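Local coordinates for hypothetical protein (Pseudomonas aeruginosa, PDB 2IGS) that is of unknown function but belongs to the DUF3218 family, placed in the lysozyme clan, with a largely helical fold carrying a small antiparallel sheet, at residues P12-A17 and Q37-W42; C91-L96 and L169-K174; T130-S135 and S199-T204; I142-G147 and R184-N189. All coordinates share one frame; numbering follows the deposited sequence.

The four contacts span one mostly helical chain. Contact 1 packs helix 12-27 against helix 35-48, and it touches contact 3 directly: Y203 OH bonds to W42 O at 2.6 Å, while W42 NE1 meets T204 O at 3.2 Å. Contact 2 stands apart, its nearest atoms about 7 Å from contact 1 and about 5 Å from contact 3. Contact 4 is nested within the loop that contact 3 closes, and the two are joined where S135 OG takes the N-H of G147 at 2.8 Å. An acetic acid molecule, probably from the crystallisation liquor, binds S135 of contact 3 and lies about 4 Å from the E145 side chain of contact 4.

Contact 1 (P12-A17 and Q37-W42)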
loop_
_atom_site.group_PDB
_atom_site.type_symbol
_atom_site.label_atom_id
_atom_site.label_comp_id
_atom_site.label_asym_id
_atom_site.label_seq_id
_atom_site.Cartn_x
_atom_site.Cartn_y
_atom_site.Cartn_z
ATOM N N PRO F 12 -6.484 -46.628 -4.491
ATOM C CA PRO F 12 -5.840 -47.164 -3.268
ATOM C C PRO F 12 -6.741 -46.927 -2.065
ATOM O O PRO F 12 -6.752 -47.721 -1.160
ATOM C CB PRO F 12 -4.576 -46.317 -3.140
ATOM C CG PRO F 12 -4.881 -45.053 -3.940
ATOM C CD PRO F 12 -5.719 -45.497 -5.067
ATOM N N GLY F 13 -7.503 -45.835 -2.078
ATOM C CA GLY F 13 -8.327 -45.482 -0.930
ATOM C C GLY F 13 -9.477 -46.452 -0.783
ATOM O O GLY F 13 -9.686 -47.017 0.279
ATOM N N GLN F 14 -10.218 -46.636 -1.862
ATOM C CA GLN F 14 -11.342 -47.560 -1.853
ATOM C C GLN F 14 -10.899 -48.997 -1.570
ATOM O O GLN F 14 -11.519 -49.682 -0.763
ATOM C CB GLN F 14 -12.131 -47.477 -3.153
ATOM C CG GLN F 14 -13.418 -48.259 -3.097
ATOM C CD GLN F 14 -14.559 -47.532 -3.744
ATOM O OE1 GLN F 14 -14.369 -46.619 -4.575
ATOM N NE2 GLN F 14 -15.768 -47.922 -3.370
ATOM N N SER F 15 -9.843 -49.442 -2.243
ATOM C CA SER F 15 -9.264 -50.769 -2.013
ATOM C C SER F 15 -8.896 -50.998 -0.561
ATOM O O SER F 15 -9.362 -51.954 0.048
ATOM C CB SER F 15 -8.029 -50.988 -2.893
ATOM O OG SER F 15 -8.369 -50.944 -4.268
ATOM N N LEU F 16 -8.073 -50.122 0.009
ATOM C CA LEU F 16 -7.631 -50.330 1.396
ATOM C C LEU F 16 -8.772 -50.140 2.393
ATOM O O LEU F 16 -8.882 -50.898 3.363
ATOM C CB LEU F 16 -6.438 -49.437 1.734
ATOM C CG LEU F 16 -5.169 -49.648 0.896
ATOM C CD1 LEU F 16 -4.241 -48.449 0.964
ATOM C CD2 LEU F 16 -4.452 -50.925 1.303
ATOM N N ALA F 17 -9.628 -49.146 2.143
ATOM C CA ALA F 17 -10.874 -48.992 2.893
ATOM C C ALA F 17 -11.676 -50.293 2.972
ATOM O O ALA F 17 -12.223 -50.623 4.023
ATOM C CB ALA F 17 -11.730 -47.896 2.288
ATOM N N GLN F 37 -14.420 -40.565 4.396
ATOM C CA GLN F 37 -13.166 -39.974 4.856
ATOM C C GLN F 37 -11.953 -40.887 4.658
ATOM O O GLN F 37 -10.862 -40.412 4.331
ATOM C CB GLN F 37 -13.253 -39.537 6.326
ATOM C CG GLN F 37 -14.310 -38.468 6.612
ATOM C CD GLN F 37 -15.627 -39.039 7.126
ATOM O OE1 GLN F 37 -16.106 -40.070 6.647
ATOM N NE2 GLN F 37 -16.222 -38.356 8.101
ATOM N N THR F 38 -12.155 -42.187 4.841
ATOM C CA THR F 38 -11.078 -43.179 4.697
ATOM C C THR F 38 -10.602 -43.336 3.237
ATOM O O THR F 38 -9.392 -43.313 2.981
ATOM C CB THR F 38 -11.490 -44.540 5.292
ATOM O OG1 THR F 38 -11.847 -44.359 6.669
ATOM C CG2 THR F 38 -10.351 -45.524 5.213
ATOM N N ILE F 39 -11.546 -43.481 2.299
ATOM C CA ILE F 39 -11.207 -43.497 0.868
ATOM C C ILE F 39 -10.485 -42.196 0.468
ATOM O O ILE F 39 -9.418 -42.243 -0.165
ATOM C CB ILE F 39 -12.451 -43.719 -0.066
ATOM C CG1 ILE F 39 -13.184 -45.032 0.252
ATOM C CG2 ILE F 39 -12.019 -43.720 -1.524
ATOM C CD1 ILE F 39 -14.700 -45.014 -0.061
ATOM N N GLU F 40 -11.071 -41.050 0.849
ATOM C CA GLU F 40 -10.529 -39.742 0.506
ATOM C C GLU F 40 -9.118 -39.510 1.062
ATOM O O GLU F 40 -8.243 -39.034 0.348
ATOM C CB GLU F 40 -11.474 -38.604 0.938
ATOM C CG GLU F 40 -10.993 -37.250 0.443
ATOM C CD GLU F 40 -11.924 -36.099 0.760
ATOM O OE1 GLU F 40 -13.014 -36.340 1.304
ATOM O OE2 GLU F 40 -11.542 -34.939 0.488
ATOM N N ALA F 41 -8.906 -39.840 2.329
ATOM C CA ALA F 41 -7.575 -39.730 2.964
ATOM C C ALA F 41 -6.516 -40.560 2.230
ATOM O O ALA F 41 -5.423 -40.082 1.938
ATOM C CB ALA F 41 -7.655 -40.155 4.441
ATOM N N TRP F 42 -6.842 -41.813 1.925
ATOM C CA TRP F 42 -5.846 -42.738 1.351
ATOM C C TRP F 42 -5.694 -42.595 -0.177
ATOM O O TRP F 42 -4.770 -43.139 -0.765
ATOM C CB TRP F 42 -6.139 -44.179 1.802
ATOM C CG TRP F 42 -5.777 -44.409 3.278
ATOM C CD1 TRP F 42 -4.893 -43.668 4.042
ATOM C CD2 TRP F 42 -6.234 -45.478 4.129
ATOM N NE1 TRP F 42 -4.784 -44.206 5.309
ATOM C CE2 TRP F 42 -5.607 -45.305 5.397
ATOM C CE3 TRP F 42 -7.134 -46.550 3.954
ATOM C CZ2 TRP F 42 -5.855 -46.161 6.483
ATOM C CZ3 TRP F 42 -7.368 -47.414 5.031
ATOM C CH2 TRP F 42 -6.716 -47.213 6.282
#
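The indole of W42 turns its edge to the backbone of helix 12-27, with A17 N and G13 O near the ring plane, while L16 CB approaches obliquely, 3.7 Å from W42 CE3. Y20 also meets the ring edge-to-face. This is a close helix-helix crossing: the axes of the short segments pass 7.2 Å apart at 131°, at a distance made possible by G13. Its CA sits 3.9 Å from the CA of I39, and with no side chain there it forms a CA-H...O contact from G13 CA to I39 O at 3.5 Å. W42 CB closes on G13 CA from the next turn.

I39 packs against the neighbouring turns with both branches. With chi1 at -58°, CG2 lies anti to the backbone N and comes 3.4 Å from Q14 N, whereas CG1 lies 3.8 Å from A17 CB; T38 CG2 meets the same alanine methyl, its hydroxyl being bonded back to P34 O. Helix 87-113 covers W42 through L98 and M102, and helix 203-216 through V207. Where helix 12-27 begins, D43 OD1 receives the N-H of G13, and the ring of P12 rests its CG 3.7 Å from W42 O.

Contact 2 (C91-L96 and L169-K174)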
loop_
_atom_site.group_PDB
_atom_site.type_symbol
_atom_site.label_atom_id
_atom_site.label_comp_id
_atom_site.label_asym_id
_atom_site.label_seq_id
_atom_site.Cartn_x
_atom_site.Cartn_y
_atom_site.Cartn_z
ATOM N N CYS F 91 -7.660 -53.793 17.667
ATOM C CA CYS F 91 -8.897 -53.029 17.547
ATOM C C CYS F 91 -8.881 -51.658 18.212
ATOM O O CYS F 91 -9.167 -50.652 17.565
ATOM C CB CYS F 91 -10.055 -53.850 18.079
ATOM S SG CYS F 91 -10.331 -55.282 17.032
ATOM N N ASN F 92 -8.533 -51.641 19.498
ATOM C CA ASN F 92 -8.673 -50.459 20.336
ATOM C C ASN F 92 -7.407 -49.633 20.521
ATOM O O ASN F 92 -7.463 -48.548 21.091
ATOM C CB ASN F 92 -9.260 -50.854 21.697
ATOM C CG ASN F 92 -10.552 -51.651 21.565
ATOM O OD1 ASN F 92 -11.328 -51.461 20.621
ATOM N ND2 ASN F 92 -10.784 -52.557 22.510
ATOM N N VAL F 93 -6.269 -50.129 20.050
ATOM C CA VAL F 93 -5.048 -49.299 20.037
ATOM C C VAL F 93 -4.612 -48.902 18.624
ATOM O O VAL F 93 -4.238 -47.758 18.381
ATOM C CB VAL F 93 -3.878 -49.938 20.843
ATOM C CG1 VAL F 93 -2.606 -49.061 20.778
ATOM C CG2 VAL F 93 -4.305 -50.175 22.302
ATOM N N GLU F 94 -4.717 -49.835 17.685
ATOM C CA GLU F 94 -4.197 -49.635 16.338
ATOM C C GLU F 94 -5.213 -49.165 15.289
ATOM O O GLU F 94 -5.013 -48.131 14.633
ATOM C CB GLU F 94 -3.469 -50.899 15.875
ATOM C CG GLU F 94 -2.412 -51.387 16.890
ATOM C CD GLU F 94 -1.843 -52.756 16.562
ATOM O OE1 GLU F 94 -1.637 -53.563 17.489
ATOM O OE2 GLU F 94 -1.594 -53.042 15.375
ATOM N N ILE F 95 -6.304 -49.900 15.146
ATOM C CA ILE F 95 -7.182 -49.716 13.999
ATOM C C ILE F 95 -8.334 -48.701 14.172
ATOM O O ILE F 95 -8.404 -47.695 13.450
ATOM C CB ILE F 95 -7.649 -51.083 13.435
ATOM C CG1 ILE F 95 -6.418 -51.867 12.935
ATOM C CG2 ILE F 95 -8.680 -50.884 12.311
ATOM C CD1 ILE F 95 -6.715 -53.183 12.206
ATOM N N LEU F 96 -9.235 -48.940 15.116
ATOM C CA LEU F 96 -10.380 -48.026 15.246
ATOM C C LEU F 96 -9.932 -46.585 15.581
ATOM O O LEU F 96 -10.466 -45.632 15.013
ATOM C CB LEU F 96 -11.446 -48.579 16.218
ATOM C CG LEU F 96 -12.002 -49.980 15.887
ATOM C CD1 LEU F 96 -13.059 -50.436 16.875
ATOM C CD2 LEU F 96 -12.545 -50.088 14.468
ATOM N N LEU F 169 -3.909 -38.542 17.254
ATOM C CA LEU F 169 -3.037 -39.535 16.635
ATOM C C LEU F 169 -3.037 -40.834 17.447
ATOM O O LEU F 169 -2.918 -40.783 18.679
ATOM C CB LEU F 169 -1.629 -38.946 16.571
ATOM C CG LEU F 169 -0.616 -39.300 15.485
ATOM C CD1 LEU F 169 -1.217 -39.386 14.099
ATOM C CD2 LEU F 169 0.477 -38.248 15.527
ATOM N N PRO F 170 -3.193 -42.003 16.781
ATOM C CA PRO F 170 -3.087 -43.266 17.528
ATOM C C PRO F 170 -1.735 -43.397 18.224
ATOM O O PRO F 170 -0.728 -42.842 17.743
ATOM C CB PRO F 170 -3.225 -44.353 16.449
ATOM C CG PRO F 170 -2.996 -43.662 15.153
ATOM C CD PRO F 170 -3.467 -42.241 15.356
ATOM N N GLU F 171 -1.744 -44.118 19.347
ATOM C CA GLU F 171 -0.584 -44.347 20.214
ATOM C C GLU F 171 0.715 -44.650 19.465
ATOM O O GLU F 171 1.740 -43.998 19.694
ATOM C CB GLU F 171 -0.875 -45.493 21.196
ATOM C CG GLU F 171 -1.821 -45.135 22.338
ATOM C CD GLU F 171 -2.237 -46.341 23.188
ATOM O OE1 GLU F 171 -1.401 -47.247 23.410
ATOM O OE2 GLU F 171 -3.404 -46.372 23.635
ATOM N N ASP F 172 0.658 -45.638 18.576
ATOM C CA ASP F 172 1.865 -46.195 17.923
ATOM C C ASP F 172 2.585 -45.216 16.984
ATOM O O ASP F 172 3.810 -45.236 16.888
ATOM C CB ASP F 172 1.538 -47.498 17.193
ATOM C CG ASP F 172 1.273 -48.655 18.147
ATOM O OD1 ASP F 172 0.608 -49.625 17.728
ATOM O OD2 ASP F 172 1.736 -48.604 19.312
ATOM N N ILE F 173 1.814 -44.368 16.309
ATOM C CA ILE F 173 2.364 -43.283 15.491
ATOM C C ILE F 173 2.940 -42.175 16.373
ATOM O O ILE F 173 4.034 -41.660 16.121
ATOM C CB ILE F 173 1.315 -42.731 14.477
ATOM C CG1 ILE F 173 0.660 -43.886 13.704
ATOM C CG2 ILE F 173 1.975 -41.753 13.501
ATOM C CD1 ILE F 173 -0.297 -43.453 12.618
ATOM N N LYS F 174 2.207 -41.820 17.418
ATOM C CA LYS F 174 2.697 -40.886 18.440
ATOM C C LYS F 174 4.044 -41.348 19.057
ATOM O O LYS F 174 4.956 -40.544 19.242
ATOM C CB LYS F 174 1.621 -40.676 19.525
ATOM C CG LYS F 174 1.535 -39.257 20.053
ATOM C CD LYS F 174 0.645 -39.158 21.291
ATOM C CE LYS F 174 0.846 -37.821 22.070
ATOM N NZ LYS F 174 0.370 -36.566 21.335
HETATM O O HOH W 1 -4.158 -45.423 20.014
HETATM O O HOH W 2 -1.721 -47.048 17.581
#
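V93 lays its CG1 methyl against the carboxylate end of E171, 3.4 Å from OE1, and the two side chains cross at about a right angle; E171 is modelled in two conformers and this holds for one of them, so the detail is tentative. CG1 stands anti to the backbone N (chi1 179°), which swings it out toward the other segment.

Next to this overlap, the carbonyl of V93 is shared by two waters, a link that rests on backbone atoms alone. One water donates to V93 O and accepts from E171 N; the other donates to the same oxygen and accepts from D172 N. The bridged N-H groups belong to the first turn of helix 171-177, with P170 at its N-cap position, so water links that helix start to a carbonyl on helix 87-113 within its wider pi-type turn, 91-95. P170 CB itself comes no nearer to V93 O than 4.0 Å.

Beside the waters, D172 OD1 touches E94 CG at 3.6 Å. The two carboxylates have planes 54° apart, and E94 OE1 is 4.5 Å from D172 OD1. Their negative charges are met by arginines: R89 forms salt bridges to both E94 OE1 and D172 OD2, and R82 pairs with E94 OE2.

Contact 3 (T130-S135 and S199-T204); sequences TDVGFS and SGLRYT. With ACY (acetic acid), chain V.
The van der Waals contact is concentrated on one methyl: T130 CG2 presses on the backbone between two helices, 3.3 Å from R202 C and 3.4 Å from Y203 N. With chi1 at 52°, OG1 sits between the backbone N and the carbonyl carbon, leaving CG2 beside the N and facing the chain at R202, the N-cap residue of helix 203-216. L201, the first residue to leave helix 190-200, also packs here, its CD1 4.2 Å from T130 O and 4.4 Å from V132 CG2. The start of strand 132-134, outermost in this chain's small antiparallel sheet, and the loop before it thus meet the short junction between helices 190-200 and 203-216. V150, from the adjacent strand 148-150, touches both V132 and L201, and L68 of helix 63-82 touches T130.

Polar bonds lie around this packing. Y203 starts its side chain away from T130, and its OH reaches W42 of helix 35-48, while T204 N donates to E72 OE1 on helix 63-82. At the far end of the strand, S135 OG donates to an oxygen of the acetic acid, 3.2 Å from S135 OG to ACY O.

Across the two segments, then, the strand start is held to the helix junction by van der Waals packing, chiefly a methyl on the peptide backbone, 169 Å² in all. Hydrogen bonding fixes the strand to its neighbour in the sheet and helix 203-216 to other helices, so these two segments meet by shape, with little directional bonding between them.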
loop_
_atom_site.group_PDB
_atom_site.type_symbol
_atom_site.label_atom_id
_atom_site.label_comp_id
_atom_site.label_asym_id
_atom_site.label_seq_id
_atom_site.Cartn_x
_atom_site.Cartn_y
_atom_site.Cartn_z
ATOM N N THR F 130 5.537 -41.629 2.599
ATOM C CA THR F 130 6.408 -42.185 3.610
ATOM C C THR F 130 7.814 -41.581 3.585
ATOM O O THR F 130 8.706 -42.058 4.287
ATOM C CB THR F 130 6.558 -43.692 3.411
ATOM O OG1 THR F 130 6.930 -43.935 2.051
ATOM C CG2 THR F 130 5.235 -44.409 3.712
ATOM N N ASP F 131 8.035 -40.553 2.772
ATOM C CA ASP F 131 9.386 -40.004 2.655
ATOM C C ASP F 131 9.823 -39.363 3.986
ATOM O O ASP F 131 9.001 -38.769 4.742
ATOM C CB ASP F 131 9.483 -38.985 1.502
ATOM C CG ASP F 131 9.809 -39.633 0.143
ATOM O OD1 ASP F 131 10.292 -40.780 0.090
ATOM O OD2 ASP F 131 9.578 -38.984 -0.902
ATOM N N VAL F 132 11.112 -39.522 4.272
ATOM C CA VAL F 132 11.766 -38.851 5.386
ATOM C C VAL F 132 13.000 -38.130 4.853
ATOM O O VAL F 132 13.870 -38.722 4.188
ATOM C CB VAL F 132 12.108 -39.817 6.551
ATOM C CG1 VAL F 132 12.677 -39.054 7.755
ATOM C CG2 VAL F 132 10.851 -40.602 6.966
ATOM N N GLY F 133 13.033 -36.826 5.102
ATOM C CA GLY F 133 14.087 -35.980 4.596
ATOM C C GLY F 133 14.426 -34.908 5.610
ATOM O O GLY F 133 14.088 -35.034 6.793
ATOM N N PHE F 134 15.065 -33.846 5.134
ATOM C CA PHE F 134 15.518 -32.762 5.993
ATOM C C PHE F 134 14.669 -31.491 5.888
ATOM O O PHE F 134 14.298 -31.050 4.793
ATOM C CB PHE F 134 16.962 -32.424 5.670
ATOM C CG PHE F 134 17.934 -33.552 5.955
ATOM C CD1 PHE F 134 18.413 -34.352 4.923
ATOM C CD2 PHE F 134 18.370 -33.800 7.250
ATOM C CE1 PHE F 134 19.311 -35.393 5.188
ATOM C CE2 PHE F 134 19.262 -34.799 7.519
ATOM C CZ PHE F 134 19.737 -35.614 6.484
ATOM N N SER F 135 14.378 -30.893 7.039
ATOM C CA SER F 135 13.851 -29.554 7.044
ATOM C C SER F 135 14.928 -28.610 6.482
ATOM O O SER F 135 16.110 -28.956 6.373
ATOM C CB SER F 135 13.380 -29.133 8.435
ATOM O OG SER F 135 14.458 -28.874 9.313
ATOM N N SER F 199 11.791 -46.429 8.654
ATOM C CA SER F 199 11.477 -47.855 8.604
ATOM C C SER F 199 10.090 -48.189 9.131
ATOM O O SER F 199 9.463 -49.117 8.632
ATOM C CB SER F 199 12.516 -48.647 9.380
ATOM O OG SER F 199 13.766 -48.521 8.751
ATOM N N GLY F 200 9.636 -47.439 10.138
ATOM C CA GLY F 200 8.336 -47.625 10.772
ATOM C C GLY F 200 7.126 -47.127 9.977
ATOM O O GLY F 200 5.984 -47.552 10.231
ATOM N N LEU F 201 7.346 -46.242 9.010
ATOM C CA LEU F 201 6.204 -45.610 8.355
ATOM C C LEU F 201 5.636 -46.482 7.255
ATOM O O LEU F 201 6.373 -47.185 6.560
ATOM C CB LEU F 201 6.530 -44.215 7.799
ATOM C CG LEU F 201 6.550 -43.011 8.748
ATOM C CD1 LEU F 201 6.738 -41.743 7.944
ATOM C CD2 LEU F 201 5.274 -42.910 9.615
ATOM N N ARG F 202 4.313 -46.436 7.120
ATOM C CA ARG F 202 3.659 -47.024 5.955
ATOM C C ARG F 202 2.788 -45.982 5.293
ATOM O O ARG F 202 2.522 -44.949 5.882
ATOM C CB ARG F 202 2.884 -48.301 6.316
ATOM C CG ARG F 202 3.808 -49.527 6.527
ATOM C CD ARG F 202 3.218 -50.482 7.536
ATOM N NE ARG F 202 1.777 -50.279 7.615
ATOM C CZ ARG F 202 1.088 -50.088 8.737
ATOM N NH1 ARG F 202 1.688 -50.113 9.926
ATOM N NH2 ARG F 202 -0.222 -49.896 8.649
ATOM N N TYR F 203 2.385 -46.254 4.047
ATOM C CA TYR F 203 1.599 -45.337 3.235
ATOM C C TYR F 203 0.407 -44.847 4.038
ATOM O O TYR F 203 0.158 -43.652 4.146
ATOM C CB TYR F 203 1.145 -46.100 1.974
ATOM C CG TYR F 203 0.188 -45.396 1.035
ATOM C CD1 TYR F 203 -1.170 -45.269 1.345
ATOM C CD2 TYR F 203 0.623 -44.932 -0.193
ATOM C CE1 TYR F 203 -2.062 -44.647 0.434
ATOM C CE2 TYR F 203 -0.252 -44.333 -1.098
ATOM C CZ TYR F 203 -1.581 -44.185 -0.779
ATOM O OH TYR F 203 -2.431 -43.582 -1.682
ATOM N N THR F 204 -0.293 -45.806 4.625
ATOM C CA THR F 204 -1.509 -45.616 5.385
ATOM C C THR F 204 -1.311 -44.806 6.696
ATOM O O THR F 204 -2.118 -43.922 7.029
ATOM C CB THR F 204 -2.074 -47.029 5.593
ATOM O OG1 THR F 204 -3.446 -47.114 5.206
ATOM C CG2 THR F 204 -1.803 -47.620 6.938
HETATM C C ACY V . 15.369 -24.906 10.520
HETATM O O ACY V . 14.719 -25.757 9.805
HETATM O OXT ACY V . 16.355 -24.179 10.156
HETATM C CH3 ACY V . 14.950 -24.728 11.952
#

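Contact 4 (I142-G147 and R184-N189); sequences ISQESG and RLDAPN
L185 N donates to S146 O at 2.9 Å, the one hydrogen bond joining the two loops. Its N-H...O angle is only 137°, though the donor lies nearly in line with the carbonyl (C=O...N 164°). The salt bridge from E145 OE1 to R184 NH1, 3.6 Å in the one of two R184 conformers described here, is of another kind: the oxygen stands 3.3 Å above one face of the guanidinium, toward its rim, and no N-H points at it. The two side chains run side by side in the same direction, E145 being folded back at chi2, and their flat ends are turned 66° apart. E145 OE1 has a second salt bridge to R157, whose guanidinium also comes close to that of R184 in this conformer.

Each loop contains a type I beta turn, S143 to S146 and R184 to A187. The first is braced from within by an ST turn, in which S143 OG accepts from E145 N, and by S143 N donating to S146 OG, a hydroxyl also bonded to S135 O.

Packing centres on L185, its side chain inserted against the first turn. CD1 meets Q144 CA at 3.6 Å; CD2 lies 3.6 Å from S143 O and 4.0 Å from I142 CG2, where I142 crosses it at about a right angle. F134 of strand 132-134 touches both of these apolar side chains.

In this R184 conformer the E145 carboxylate is shared between two arginines, which may ease the closeness of their positive charges. Beside one bent backbone bond and a charge-only pair, L185 contributes the largest share of the packing, alongside R184 and Q144.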
loop_
_atom_site.group_PDB
_atom_site.type_symbol
_atom_site.label_atom_id
_atom_site.label_comp_id
_atom_site.label_asym_id
_atom_site.label_seq_id
_atom_site.Cartn_x
_atom_site.Cartn_y
_atom_site.Cartn_z
ATOM N N ILE F 142 20.164 -26.884 3.607
ATOM C CA ILE F 142 20.150 -27.684 4.806
ATOM C C ILE F 142 21.335 -27.155 5.655
ATOM O O ILE F 142 22.416 -26.901 5.135
ATOM C CB ILE F 142 20.226 -29.226 4.466
ATOM C CG1 ILE F 142 19.002 -29.678 3.645
ATOM C CG2 ILE F 142 20.375 -30.084 5.741
ATOM C CD1 ILE F 142 19.126 -31.107 2.987
ATOM N N SER F 143 21.095 -26.909 6.937
ATOM C CA SER F 143 22.149 -26.478 7.869
ATOM C C SER F 143 22.060 -27.391 9.077
ATOM O O SER F 143 21.149 -28.219 9.137
ATOM C CB SER F 143 21.933 -25.032 8.304
ATOM O OG SER F 143 20.917 -24.973 9.298
ATOM N N GLN F 144 22.973 -27.241 10.043
ATOM C CA GLN F 144 22.904 -28.062 11.244
ATOM C C GLN F 144 21.760 -27.702 12.154
ATOM O O GLN F 144 21.562 -28.358 13.154
ATOM C CB GLN F 144 24.226 -28.143 12.038
ATOM C CG GLN F 144 25.382 -27.276 11.576
ATOM C CD GLN F 144 26.715 -27.806 12.102
ATOM O OE1 GLN F 144 26.756 -28.630 13.028
ATOM N NE2 GLN F 144 27.807 -27.338 11.520
ATOM N N GLU F 145 20.998 -26.672 11.801
ATOM C CA GLU F 145 19.758 -26.363 12.506
ATOM C C GLU F 145 18.590 -27.174 11.969
ATOM O O GLU F 145 17.547 -27.217 12.609
ATOM C CB GLU F 145 19.415 -24.871 12.419
ATOM C CG GLU F 145 20.242 -23.951 13.322
ATOM C CD GLU F 145 20.074 -24.236 14.808
ATOM O OE1 GLU F 145 19.095 -24.898 15.205
ATOM O OE2 GLU F 145 20.928 -23.787 15.598
ATOM N N SER F 146 18.755 -27.772 10.786
ATOM C CA SER F 146 17.723 -28.614 10.179
ATOM C C SER F 146 17.437 -29.890 10.964
ATOM O O SER F 146 18.305 -30.408 11.683
ATOM C CB SER F 146 18.110 -29.013 8.745
ATOM O OG SER F 146 18.181 -27.876 7.905
ATOM N N GLY F 147 16.215 -30.396 10.809
ATOM C CA GLY F 147 15.808 -31.658 11.398
ATOM C C GLY F 147 15.030 -32.471 10.394
ATOM O O GLY F 147 15.304 -32.421 9.206
ATOM N N ARG F 184 17.349 -31.702 16.267
ATOM C CA ARG F 184 18.364 -31.154 15.344
ATOM C C ARG F 184 19.212 -32.287 14.752
ATOM O O ARG F 184 19.412 -33.312 15.398
ATOM C CB ARG F 184 19.245 -30.094 16.041
ATOM C CG ARG F 184 18.527 -28.758 16.285
ATOM C CD ARG F 184 19.112 -27.884 17.413
ATOM N NE ARG F 184 18.040 -27.108 18.052
ATOM C CZ ARG F 184 18.177 -25.931 18.668
ATOM N NH1 ARG F 184 19.354 -25.328 18.751
ATOM N NH2 ARG F 184 17.113 -25.347 19.199
ATOM N N LEU F 185 19.705 -32.104 13.527
ATOM C CA LEU F 185 20.434 -33.173 12.817
ATOM C C LEU F 185 21.803 -33.556 13.417
ATOM O O LEU F 185 22.369 -34.605 13.074
ATOM C CB LEU F 185 20.509 -32.936 11.309
ATOM C CG LEU F 185 21.244 -31.739 10.723
ATOM C CD1 LEU F 185 22.723 -31.704 11.129
ATOM C CD2 LEU F 185 21.117 -31.799 9.230
ATOM N N ASP F 186 22.330 -32.723 14.307
ATOM C CA ASP F 186 23.577 -33.048 14.977
ATOM C C ASP F 186 23.356 -33.672 16.359
ATOM O O ASP F 186 24.317 -33.927 17.077
ATOM C CB ASP F 186 24.539 -31.842 15.017
ATOM C CG ASP F 186 23.961 -30.619 15.744
ATOM O OD1 ASP F 186 22.859 -30.693 16.334
ATOM O OD2 ASP F 186 24.640 -29.563 15.733
ATOM N N ALA F 187 22.097 -33.941 16.710
ATOM C CA ALA F 187 21.769 -34.691 17.923
ATOM C C ALA F 187 22.316 -36.126 17.893
ATOM O O ALA F 187 22.371 -36.747 16.826
ATOM C CB ALA F 187 20.254 -34.701 18.172
ATOM N N PRO F 188 22.720 -36.663 19.068
ATOM C CA PRO F 188 23.354 -37.989 19.080
ATOM C C PRO F 188 22.382 -39.110 18.703
ATOM O O PRO F 188 22.801 -40.148 18.185
ATOM C CB PRO F 188 23.842 -38.129 20.522
ATOM C CG PRO F 188 22.915 -37.265 21.310
ATOM C CD PRO F 188 22.637 -36.087 20.428
ATOM N N ASN F 189 21.088 -38.887 18.914
ATOM C CA ASN F 189 20.084 -39.875 18.490
ATOM C C ASN F 189 19.396 -39.646 17.115
ATOM O O ASN F 189 18.481 -40.403 16.723
ATOM C CB ASN F 189 19.074 -40.141 19.620
ATOM C CG ASN F 189 18.225 -38.924 19.973
ATOM O OD1 ASN F 189 17.020 -39.062 20.218
ATOM N ND2 ASN F 189 18.835 -37.742 20.023
#